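Long-range contacts in alcohol dehydrogenase, zinc-containing (Thermotoga maritima, PDB 1VJ0), which probably catalyses the oxidation or reduction of substrates as a zinc-containing member of the medium-chain alcohol dehydrogenase family: residues E96-N107 and L155-E166; L209-S217 and I338-L349. All blocks are in the same frame, centred on the assembly; numbering follows the deposited sequence.

Contact 1. Residues E96-N107 and L155-E166; sequences ELLKPGDLIVWN and LDPETDVLKVSE
Val105 and Leu162 form the hydrogen-bonded antiparallel pair at the middle of this strand pairing, where 103-106 runs against 161-164 in the GroES-like domain of a zinc-containing dehydrogenase. Their backbones trade two bonds: Val105 N to Leu162 O, and Leu162 N to Val105 O at 2.9 Å and nearly straight at 175°. Past the end of strand 103-106, Asn107 N gives a further bond to Asp160 O, and a water links Asn107 O with Asp160 N.

Charge gathers round Lys163. Its chain is bent at CG-CD (chi3 84°), and NZ ends in a salt bridge to Glu96, meeting OE1 at 2.7 Å from above the carboxylate plane. Asp102 is mainly occupied by Lys99: its OD1 takes Lys99 NZ through the syn lone pair, and OD2 accepts Lys99 N. One water ties the cluster together, donating to Leu97 O and Asp102 OD2 and accepting from both lysine NZ atoms. The two ammonium groups lie 4.0 Å apart, Lys99 NZ to Lys163 NZ, a closeness that the carboxylates and the water probably offset. Leu98 CD2 lies against Lys163 CG, its side chain sliding past the lysine in the opposite direction.

Apolar packing fills the face shared by Ile104, Trp106 and Val161. Ile104 CB rests 3.7 Å from Val161 CG1, while Ile104 CD1 meets Leu155 CD1 tip to tip. Val47 of strand 45-54 touches both Ile104 and Leu155, tying this face to the rest of the sheet. The Trp106 indole receives Leu155 on one face: Leu155 CD2 stands 3.8 Å from the centroid of the five-membered ring, a CH-pi contact with NE1 the nearest ring atom at 3.6 Å.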
loop_
_atom_site.group_PDB
_atom_site.type_symbol
_atom_site.label_atom_id
_atom_site.label_comp_id
_atom_site.label_asym_id
_atom_site.label_seq_id
_atom_site.Cartn_x
_atom_site.Cartn_y
_atom_site.Cartn_z
ATOM N N GLU A 96 -18.705 -19.393 -13.754
ATOM C CA GLU A 96 -19.909 -19.884 -14.419
ATOM C C GLU A 96 -19.507 -20.602 -15.680
ATOM O O GLU A 96 -18.757 -20.074 -16.486
ATOM C CB GLU A 96 -20.873 -18.769 -14.827
ATOM C CG GLU A 96 -21.305 -17.808 -13.743
ATOM C CD GLU A 96 -22.436 -16.950 -14.300
ATOM O OE1 GLU A 96 -23.456 -17.531 -14.808
ATOM O OE2 GLU A 96 -22.292 -15.720 -14.275
ATOM N N LEU A 97 -20.090 -21.771 -15.873
ATOM C CA LEU A 97 -19.918 -22.572 -17.058
ATOM C C LEU A 97 -20.525 -21.932 -18.305
ATOM O O LEU A 97 -21.697 -21.633 -18.338
ATOM C CB LEU A 97 -20.551 -23.967 -16.870
ATOM C CG LEU A 97 -19.656 -25.012 -16.207
ATOM C CD1 LEU A 97 -20.466 -26.280 -15.809
ATOM C CD2 LEU A 97 -18.495 -25.389 -17.102
ATOM N N LEU A 98 -19.701 -21.745 -19.326
ATOM C CA LEU A 98 -20.133 -21.201 -20.603
ATOM C C LEU A 98 -20.919 -22.275 -21.340
ATOM O O LEU A 98 -20.571 -23.493 -21.269
ATOM C CB LEU A 98 -18.911 -20.780 -21.450
ATOM C CG LEU A 98 -18.017 -19.665 -20.860
ATOM C CD1 LEU A 98 -16.954 -19.219 -21.884
ATOM C CD2 LEU A 98 -18.794 -18.473 -20.384
ATOM N N LYS A 99 -21.977 -21.821 -22.029
ATOM C CA LYS A 99 -22.777 -22.638 -22.901
ATOM C C LYS A 99 -23.060 -21.903 -24.214
ATOM O O LYS A 99 -22.956 -20.667 -24.264
ATOM C CB LYS A 99 -24.079 -23.026 -22.184
ATOM C CG LYS A 99 -24.867 -21.882 -21.674
ATOM C CD LYS A 99 -26.224 -22.321 -21.050
ATOM C CE LYS A 99 -27.079 -21.072 -20.642
ATOM N NZ LYS A 99 -26.282 -20.004 -19.958
ATOM N N PRO A 100 -23.380 -22.641 -25.280
ATOM C CA PRO A 100 -23.696 -22.019 -26.581
ATOM C C PRO A 100 -24.783 -20.965 -26.397
ATOM O O PRO A 100 -25.745 -21.194 -25.683
ATOM C CB PRO A 100 -24.202 -23.192 -27.439
ATOM C CG PRO A 100 -23.569 -24.413 -26.809
ATOM C CD PRO A 100 -23.442 -24.108 -25.334
ATOM N N GLY A 101 -24.605 -19.802 -26.978
ATOM C CA GLY A 101 -25.590 -18.736 -26.787
ATOM C C GLY A 101 -25.196 -17.687 -25.751
ATOM O O GLY A 101 -25.762 -16.578 -25.761
ATOM N N ASP A 102 -24.286 -18.010 -24.820
ATOM C CA ASP A 102 -23.807 -17.008 -23.870
ATOM C C ASP A 102 -23.124 -15.830 -24.554
ATOM O O ASP A 102 -22.370 -16.013 -25.511
ATOM C CB ASP A 102 -22.812 -17.595 -22.868
ATOM C CG ASP A 102 -23.471 -18.529 -21.857
ATOM O OD1 ASP A 102 -24.704 -18.510 -21.697
ATOM O OD2 ASP A 102 -22.817 -19.340 -21.179
ATOM N N LEU A 103 -23.352 -14.628 -24.022
ATOM C CA LEU A 103 -22.629 -13.428 -24.469
ATOM C C LEU A 103 -21.442 -13.303 -23.580
ATOM O O LEU A 103 -21.544 -13.516 -22.362
ATOM C CB LEU A 103 -23.502 -12.173 -24.403
ATOM C CG LEU A 103 -24.801 -12.237 -25.221
ATOM C CD1 LEU A 103 -25.664 -11.031 -24.979
ATOM C CD2 LEU A 103 -24.528 -12.380 -26.710
ATOM N N ILE A 104 -20.304 -12.986 -24.186
ATOM C CA ILE A 104 -19.062 -12.834 -23.461
ATOM C C ILE A 104 -18.207 -11.692 -23.949
ATOM O O ILE A 104 -18.309 -11.239 -25.102
ATOM C CB ILE A 104 -18.240 -14.167 -23.511
ATOM C CG1 ILE A 104 -17.781 -14.511 -24.941
ATOM C CG2 ILE A 104 -19.048 -15.265 -22.900
ATOM C CD1 ILE A 104 -16.676 -15.619 -24.986
ATOM N N VAL A 105 -17.348 -11.235 -23.047
ATOM C CA VAL A 105 -16.190 -10.475 -23.405
ATOM C C VAL A 105 -14.978 -11.177 -22.764
ATOM O O VAL A 105 -15.130 -12.085 -21.938
ATOM C CB VAL A 105 -16.269 -8.999 -22.974
ATOM C CG1 VAL A 105 -17.345 -8.311 -23.728
ATOM C CG2 VAL A 105 -16.517 -8.859 -21.453
ATOM N N TRP A 106 -13.782 -10.795 -23.204
ATOM C CA TRP A 106 -12.596 -11.487 -22.790
ATOM C C TRP A 106 -11.387 -10.590 -22.804
ATOM O O TRP A 106 -11.317 -9.565 -23.515
ATOM C CB TRP A 106 -12.328 -12.729 -23.681
ATOM C CG TRP A 106 -12.169 -12.415 -25.140
ATOM C CD1 TRP A 106 -10.990 -12.173 -25.798
ATOM C CD2 TRP A 106 -13.203 -12.308 -26.142
ATOM N NE1 TRP A 106 -11.231 -11.917 -27.121
ATOM C CE2 TRP A 106 -12.576 -11.981 -27.361
ATOM C CE3 TRP A 106 -14.583 -12.444 -26.124
ATOM C CZ2 TRP A 106 -13.284 -11.796 -28.546
ATOM C CZ3 TRP A 106 -15.295 -12.246 -27.303
ATOM C CH2 TRP A 106 -14.638 -11.926 -28.501
ATOM N N ASN A 107 -10.413 -10.986 -22.012
ATOM C CA ASN A 107 -9.106 -10.297 -22.014
ATOM C C ASN A 107 -8.346 -10.712 -23.301
ATOM O O ASN A 107 -8.126 -11.903 -23.572
ATOM C CB ASN A 107 -8.318 -10.669 -20.717
ATOM C CG ASN A 107 -6.992 -9.923 -20.553
ATOM O OD1 ASN A 107 -6.495 -9.253 -21.477
ATOM N ND2 ASN A 107 -6.409 -10.037 -19.344
ATOM N N LEU A 155 -11.040 -18.883 -29.183
ATOM C CA LEU A 155 -10.359 -18.463 -27.952
ATOM C C LEU A 155 -9.740 -19.709 -27.305
ATOM O O LEU A 155 -10.389 -20.757 -27.180
ATOM C CB LEU A 155 -11.356 -17.799 -26.975
ATOM C CG LEU A 155 -12.146 -16.578 -27.404
ATOM C CD1 LEU A 155 -12.911 -16.101 -26.205
ATOM C CD2 LEU A 155 -11.259 -15.475 -27.902
ATOM N N ASP A 156 -8.473 -19.621 -26.936
ATOM C CA ASP A 156 -7.787 -20.694 -26.213
ATOM C C ASP A 156 -8.406 -20.900 -24.822
ATOM O O ASP A 156 -8.946 -19.977 -24.261
ATOM C CB ASP A 156 -6.334 -20.315 -25.962
ATOM C CG ASP A 156 -5.431 -20.437 -27.183
ATOM O OD1 ASP A 156 -5.449 -21.456 -27.904
ATOM O OD2 ASP A 156 -4.617 -19.535 -27.464
ATOM N N PRO A 157 -8.232 -22.081 -24.221
ATOM C CA PRO A 157 -8.783 -22.360 -22.885
ATOM C C PRO A 157 -8.239 -21.432 -21.832
ATOM O O PRO A 157 -8.904 -21.154 -20.846
ATOM C CB PRO A 157 -8.389 -23.834 -22.629
ATOM C CG PRO A 157 -7.282 -24.153 -23.604
ATOM C CD PRO A 157 -7.542 -23.253 -24.784
ATOM N N GLU A 158 -7.040 -20.920 -22.047
ATOM C CA GLU A 158 -6.383 -20.049 -21.080
ATOM C C GLU A 158 -6.952 -18.629 -21.072
ATOM O O GLU A 158 -6.601 -17.835 -20.205
ATOM C CB GLU A 158 -4.888 -19.973 -21.384
ATOM C CG GLU A 158 -4.181 -21.285 -21.184
ATOM C CD GLU A 158 -4.193 -22.171 -22.400
ATOM O OE1 GLU A 158 -4.731 -21.777 -23.441
ATOM O OE2 GLU A 158 -3.654 -23.283 -22.294
ATOM N N THR A 159 -7.760 -18.279 -22.068
ATOM C CA THR A 159 -8.373 -16.976 -22.095
ATOM C C THR A 159 -9.258 -16.684 -20.845
ATOM O O THR A 159 -10.152 -17.481 -20.448
ATOM C CB THR A 159 -9.305 -16.853 -23.322
ATOM O OG1 THR A 159 -8.619 -17.219 -24.524
ATOM C CG2 THR A 159 -9.772 -15.410 -23.502
ATOM N N ASP A 160 -9.060 -15.491 -20.299
ATOM C CA ASP A 160 -9.963 -14.979 -19.266
ATOM C C ASP A 160 -11.211 -14.379 -19.890
ATOM O O ASP A 160 -11.174 -13.432 -20.677
ATOM C CB ASP A 160 -9.237 -13.991 -18.366
ATOM C CG ASP A 160 -8.008 -14.629 -17.691
ATOM O OD1 ASP A 160 -8.079 -15.777 -17.209
ATOM O OD2 ASP A 160 -6.917 -14.074 -17.670
ATOM N N VAL A 161 -12.345 -14.959 -19.492
ATOM C CA VAL A 161 -13.629 -14.624 -20.052
ATOM C C VAL A 161 -14.551 -14.142 -18.942
ATOM O O VAL A 161 -14.491 -14.599 -17.775
ATOM C CB VAL A 161 -14.230 -15.878 -20.742
ATOM C CG1 VAL A 161 -15.577 -15.560 -21.347
ATOM C CG2 VAL A 161 -13.253 -16.422 -21.818
ATOM N N LEU A 162 -15.462 -13.254 -19.330
ATOM C CA LEU A 162 -16.552 -12.822 -18.476
ATOM C C LEU A 162 -17.862 -12.859 -19.301
ATOM O O LEU A 162 -17.921 -12.258 -20.350
ATOM C CB LEU A 162 -16.267 -11.393 -18.057
ATOM C CG LEU A 162 -16.790 -10.800 -16.768
ATOM C CD1 LEU A 162 -16.450 -11.692 -15.570
ATOM C CD2 LEU A 162 -16.214 -9.378 -16.548
ATOM N N LYS A 163 -18.855 -13.600 -18.801
ATOM C CA LYS A 163 -20.213 -13.614 -19.289
ATOM C C LYS A 163 -20.858 -12.274 -19.006
ATOM O O LYS A 163 -20.705 -11.728 -17.903
ATOM C CB LYS A 163 -21.071 -14.622 -18.529
ATOM C CG LYS A 163 -21.208 -15.938 -19.138
ATOM C CD LYS A 163 -21.982 -16.896 -18.220
ATOM C CE LYS A 163 -23.475 -16.721 -18.388
ATOM N NZ LYS A 163 -24.177 -17.691 -17.449
ATOM N N VAL A 164 -21.605 -11.784 -19.991
ATOM C CA VAL A 164 -22.365 -10.559 -19.858
ATOM C C VAL A 164 -23.798 -10.860 -20.241
ATOM O O VAL A 164 -24.145 -12.004 -20.586
ATOM C CB VAL A 164 -21.773 -9.404 -20.698
ATOM C CG1 VAL A 164 -20.391 -9.019 -20.221
ATOM C CG2 VAL A 164 -21.778 -9.741 -22.200
ATOM N N SER A 165 -24.678 -9.864 -20.155
ATOM C CA SER A 165 -26.083 -10.077 -20.466
ATOM C C SER A 165 -26.550 -9.257 -21.657
ATOM O O SER A 165 -25.813 -8.425 -22.187
ATOM C CB SER A 165 -26.926 -9.695 -19.278
ATOM O OG SER A 165 -27.088 -8.292 -19.241
ATOM N N GLU A 166 -27.799 -9.478 -22.063
ATOM C CA GLU A 166 -28.382 -8.723 -23.187
ATOM C C GLU A 166 -28.644 -7.261 -22.812
ATOM O O GLU A 166 -28.973 -6.456 -23.682
ATOM C CB GLU A 166 -29.666 -9.383 -23.669
ATOM C CG GLU A 166 -29.430 -10.840 -24.030
ATOM C CD GLU A 166 -30.634 -11.548 -24.588
ATOM O OE1 GLU A 166 -31.742 -11.465 -23.986
ATOM O OE2 GLU A 166 -30.447 -12.216 -25.637
HETATM O O HOH W 1 -23.652 -19.932 -18.729
HETATM O O HOH W 2 -24.727 -14.507 -21.483
HETATM O O HOH W 3 -7.090 -13.660 -21.652
#

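Contact 2. Residues L209-S217 and I338-L349; sequences LFGVVIARS and ITSRNYQLLSKL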
loop_
_atom_site.group_PDB
_atom_site.type_symbol
_atom_site.label_atom_id
_atom_site.label_comp_id
_atom_site.label_asym_id
_atom_site.label_seq_id
_atom_site.Cartn_x
_atom_site.Cartn_y
_atom_site.Cartn_z
ATOM N N LEU A 209 -10.515 9.950 -22.492
ATOM C CA LEU A 209 -11.962 10.002 -22.214
ATOM C C LEU A 209 -12.479 8.920 -21.250
ATOM O O LEU A 209 -13.266 9.218 -20.330
ATOM C CB LEU A 209 -12.732 10.017 -23.509
ATOM C CG LEU A 209 -12.516 11.242 -24.416
ATOM C CD1 LEU A 209 -13.077 10.943 -25.776
ATOM C CD2 LEU A 209 -13.170 12.490 -23.829
ATOM N N PHE A 210 -12.008 7.697 -21.382
ATOM C CA PHE A 210 -12.266 6.690 -20.344
ATOM C C PHE A 210 -11.707 7.141 -18.999
ATOM O O PHE A 210 -12.357 6.933 -17.983
ATOM C CB PHE A 210 -11.687 5.302 -20.724
ATOM C CG PHE A 210 -12.660 4.408 -21.379
ATOM C CD1 PHE A 210 -12.876 4.465 -22.751
ATOM C CD2 PHE A 210 -13.374 3.482 -20.621
ATOM C CE1 PHE A 210 -13.793 3.621 -23.346
ATOM C CE2 PHE A 210 -14.251 2.636 -21.216
ATOM C CZ PHE A 210 -14.495 2.719 -22.570
ATOM N N GLY A 211 -10.527 7.776 -19.012
ATOM C CA GLY A 211 -9.909 8.386 -17.813
ATOM C C GLY A 211 -10.882 9.303 -17.083
ATOM O O GLY A 211 -10.953 9.284 -15.853
ATOM N N VAL A 212 -11.629 10.116 -17.845
ATOM C CA VAL A 212 -12.631 11.033 -17.260
ATOM C C VAL A 212 -13.676 10.259 -16.454
ATOM O O VAL A 212 -13.920 10.557 -15.268
ATOM C CB VAL A 212 -13.336 11.909 -18.349
ATOM C CG1 VAL A 212 -14.494 12.731 -17.752
ATOM C CG2 VAL A 212 -12.294 12.875 -19.010
ATOM N N VAL A 213 -14.273 9.247 -17.069
ATOM C CA VAL A 213 -15.290 8.431 -16.424
ATOM C C VAL A 213 -14.736 7.627 -15.235
ATOM O O VAL A 213 -15.390 7.530 -14.183
ATOM C CB VAL A 213 -15.974 7.532 -17.478
ATOM C CG1 VAL A 213 -16.916 6.512 -16.856
ATOM C CG2 VAL A 213 -16.695 8.392 -18.496
ATOM N N ILE A 214 -13.509 7.111 -15.354
ATOM C CA ILE A 214 -12.903 6.350 -14.283
ATOM C C ILE A 214 -12.618 7.304 -13.156
ATOM O O ILE A 214 -12.946 6.984 -12.019
ATOM C CB ILE A 214 -11.654 5.627 -14.740
ATOM C CG1 ILE A 214 -12.027 4.507 -15.733
ATOM C CG2 ILE A 214 -10.812 5.086 -13.585
ATOM C CD1 ILE A 214 -10.827 4.127 -16.653
ATOM N N ALA A 215 -12.048 8.465 -13.456
ATOM C CA ALA A 215 -11.753 9.449 -12.387
ATOM C C ALA A 215 -13.005 9.803 -11.608
ATOM O O ALA A 215 -13.010 9.813 -10.385
ATOM C CB ALA A 215 -11.111 10.725 -12.957
ATOM N N ARG A 216 -14.080 10.086 -12.342
ATOM C CA ARG A 216 -15.376 10.406 -11.734
ATOM C C ARG A 216 -15.873 9.219 -10.879
ATOM O O ARG A 216 -16.286 9.399 -9.755
ATOM C CB ARG A 216 -16.410 10.732 -12.809
ATOM C CG ARG A 216 -16.441 12.153 -13.295
ATOM C CD ARG A 216 -17.366 13.118 -12.458
ATOM N NE ARG A 216 -16.638 13.680 -11.315
ATOM C CZ ARG A 216 -16.045 14.870 -11.267
ATOM N NH1 ARG A 216 -16.073 15.684 -12.306
ATOM N NH2 ARG A 216 -15.412 15.249 -10.159
ATOM N N SER A 217 -15.792 8.009 -11.416
ATOM C CA SER A 217 -16.303 6.834 -10.742
ATOM C C SER A 217 -15.590 6.459 -9.449
ATOM O O SER A 217 -16.220 5.922 -8.549
ATOM C CB SER A 217 -16.288 5.644 -11.701
ATOM O OG SER A 217 -17.087 5.943 -12.824
ATOM N N ILE A 338 -16.906 -0.687 -14.077
ATOM C CA ILE A 338 -17.086 0.770 -14.228
ATOM C C ILE A 338 -17.858 1.093 -15.503
ATOM O O ILE A 338 -18.787 1.917 -15.520
ATOM C CB ILE A 338 -15.734 1.485 -14.205
ATOM C CG1 ILE A 338 -15.123 1.417 -12.801
ATOM C CG2 ILE A 338 -15.871 2.956 -14.588
ATOM C CD1 ILE A 338 -13.574 1.761 -12.819
ATOM N N THR A 339 -17.458 0.441 -16.583
ATOM C CA THR A 339 -18.050 0.679 -17.879
ATOM C C THR A 339 -19.578 0.417 -17.834
ATOM O O THR A 339 -20.375 1.194 -18.359
ATOM C CB THR A 339 -17.336 -0.158 -18.936
ATOM O OG1 THR A 339 -15.981 0.293 -19.071
ATOM C CG2 THR A 339 -17.966 0.059 -20.311
ATOM N N SER A 340 -19.960 -0.663 -17.149
ATOM C CA SER A 340 -21.336 -1.129 -17.084
ATOM C C SER A 340 -22.255 -0.127 -16.371
ATOM O O SER A 340 -23.448 -0.145 -16.597
ATOM C CB SER A 340 -21.387 -2.491 -16.391
ATOM O OG SER A 340 -21.241 -2.301 -14.988
ATOM N N ARG A 341 -21.701 0.733 -15.523
ATOM C CA ARG A 341 -22.463 1.823 -14.941
ATOM C C ARG A 341 -22.423 3.091 -15.786
ATOM O O ARG A 341 -22.961 4.093 -15.379
ATOM C CB ARG A 341 -21.971 2.161 -13.557
ATOM C CG ARG A 341 -22.033 1.007 -12.544
ATOM C CD ARG A 341 -21.574 1.423 -11.129
ATOM N NE ARG A 341 -20.103 1.481 -10.973
ATOM C CZ ARG A 341 -19.395 2.582 -10.646
ATOM N NH1 ARG A 341 -19.968 3.787 -10.468
ATOM N NH2 ARG A 341 -18.065 2.467 -10.541
ATOM N N ASN A 342 -21.771 3.069 -16.945
ATOM C CA ASN A 342 -21.604 4.302 -17.718
ATOM C C ASN A 342 -21.800 4.096 -19.212
ATOM O O ASN A 342 -21.231 4.847 -20.058
ATOM C CB ASN A 342 -20.207 4.835 -17.432
ATOM C CG ASN A 342 -20.053 5.353 -16.025
ATOM O OD1 ASN A 342 -20.466 6.451 -15.738
ATOM N ND2 ASN A 342 -19.381 4.596 -15.177
ATOM N N TYR A 343 -22.605 3.104 -19.565
ATOM C CA TYR A 343 -22.841 2.807 -20.984
ATOM C C TYR A 343 -23.331 4.008 -21.786
ATOM O O TYR A 343 -22.867 4.246 -22.886
ATOM C CB TYR A 343 -23.868 1.660 -21.165
ATOM C CG TYR A 343 -23.329 0.275 -20.842
ATOM C CD1 TYR A 343 -22.105 -0.146 -21.348
ATOM C CD2 TYR A 343 -24.067 -0.625 -20.077
ATOM C CE1 TYR A 343 -21.585 -1.410 -21.071
ATOM C CE2 TYR A 343 -23.551 -1.911 -19.784
ATOM C CZ TYR A 343 -22.310 -2.297 -20.306
ATOM O OH TYR A 343 -21.746 -3.539 -20.060
ATOM N N GLN A 344 -24.289 4.746 -21.274
ATOM C CA GLN A 344 -24.820 5.854 -22.040
ATOM C C GLN A 344 -23.796 6.983 -22.277
ATOM O O GLN A 344 -23.762 7.576 -23.355
ATOM C CB GLN A 344 -26.079 6.402 -21.381
ATOM C CG GLN A 344 -27.339 5.540 -21.619
ATOM C CD GLN A 344 -28.545 6.076 -20.848
ATOM O OE1 GLN A 344 -29.492 6.602 -21.462
ATOM N NE2 GLN A 344 -28.486 6.006 -19.490
ATOM N N LEU A 345 -22.979 7.296 -21.284
ATOM C CA LEU A 345 -21.887 8.258 -21.484
ATOM C C LEU A 345 -20.862 7.714 -22.446
ATOM O O LEU A 345 -20.503 8.382 -23.388
ATOM C CB LEU A 345 -21.230 8.632 -20.145
ATOM C CG LEU A 345 -22.233 9.396 -19.247
ATOM C CD1 LEU A 345 -21.469 9.754 -18.003
ATOM C CD2 LEU A 345 -22.807 10.595 -19.883
ATOM N N LEU A 346 -20.395 6.485 -22.217
ATOM C CA LEU A 346 -19.308 5.930 -23.022
ATOM C C LEU A 346 -19.727 5.605 -24.447
ATOM O O LEU A 346 -18.876 5.579 -25.327
ATOM C CB LEU A 346 -18.677 4.722 -22.345
ATOM C CG LEU A 346 -18.003 5.123 -21.006
ATOM C CD1 LEU A 346 -17.693 3.924 -20.118
ATOM C CD2 LEU A 346 -16.712 5.860 -21.298
ATOM N N SER A 347 -21.022 5.413 -24.711
ATOM C CA SER A 347 -21.428 5.170 -26.099
ATOM C C SER A 347 -21.191 6.417 -26.936
ATOM O O SER A 347 -21.116 6.313 -28.156
ATOM C CB SER A 347 -22.888 4.713 -26.275
ATOM O OG SER A 347 -23.795 5.634 -25.697
ATOM N N LYS A 348 -21.092 7.587 -26.307
ATOM C CA LYS A 348 -20.808 8.793 -27.044
ATOM C C LYS A 348 -19.451 8.777 -27.806
ATOM O O LYS A 348 -19.238 9.560 -28.724
ATOM C CB LYS A 348 -20.892 10.019 -26.113
ATOM C CG LYS A 348 -22.288 10.259 -25.475
ATOM C CD LYS A 348 -22.269 11.508 -24.584
ATOM C CE LYS A 348 -23.576 11.677 -23.844
ATOM N NZ LYS A 348 -24.684 12.068 -24.768
ATOM N N LEU A 349 -18.540 7.928 -27.413
ATOM C CA LEU A 349 -17.247 7.817 -28.034
ATOM C C LEU A 349 -17.319 7.107 -29.394
ATOM O O LEU A 349 -16.451 7.303 -30.235
ATOM C CB LEU A 349 -16.308 7.057 -27.120
ATOM C CG LEU A 349 -15.628 7.815 -25.987
ATOM C CD1 LEU A 349 -16.606 8.425 -25.026
ATOM C CD2 LEU A 349 -14.711 6.870 -25.224
HETATM O O HOH W 4 -18.906 6.192 -8.452
#
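The Phe210 ring carries Leu346 on one face: the CD2 methyl sits over the centre, 4.0 Å from the centroid and 7° off the normal, a CH-pi contact in which the two side chains cross at about a right angle. At the ring's edge, in its plane, Thr339 OG1 comes within 3.6 Å of Phe210 CE2; that hydroxyl has its hydrogen bond with Thr335 O, one turn back in its own helix. Leu349 CD2 approaches the ring obliquely, 3.9 Å from Phe210 CE1, and Leu349 also slides alongside Leu209.

Next comes Val213, whose two methyls divide the work. CG2 meets Leu346 CD2 tip to tip, whereas CG1, anti to the backbone N (chi1 172°), presses on the Asn342 amide, 3.4 Å from Asn342 CG. That amide is fixed from its own segment: Asn342 ND2 donates to Ile338 O at 2.8 Å, the acceptor lying near the amide plane, and Arg341 N reaches the same oxygen from the opposite face. With an alanine here the amide is gone, and Ile338 O would probably lose one of its two donors within the segment while a gap opened beside Val213 CG1. Ser217 OG is likewise turned back to its own helix, donating to Val213 O at 2.7 Å, and Ile338 CG2 lies 3.7 Å from Ser217 OG. No direct hydrogen bond joins the two segments, so van der Waals packing carries the contact.

Helix 206-217 follows the first strand of the Rossmann-type sheet, and its Val212, Ala215 and Arg216 touch strand 222-227. Helix 170-188 meets both segments, through Ala176 on Phe210 and Val172 on Thr339, while Leu209 reaches helix 230-238. Near Ser217, Ile338 packs on Ala195 and Arg341 on Gly219, both of a neighbouring subunit.

In the fold
Both segments of contact 1 come before either segment of contact 2 in the chain; their centres lie 22 Å apart, with nearest atoms about 6 Å apart, so they do not touch. Contact 1 belongs to the mixed sheet of the GroES-like domain; contact 2 packs helix 206-217 of the Rossmann-type half against helices 329-340 and 343-346. The zinc ion held by Cys55, His77, Glu78 and Cys178 lies near both: the side chains of Trp106 and Phe210 are each about 8 Å from that of Glu78. Helix 170-188, which carries Cys178, follows strand 161-164 and touches contact 2. This is consistent with an active-site cleft between the two domains, as in the family.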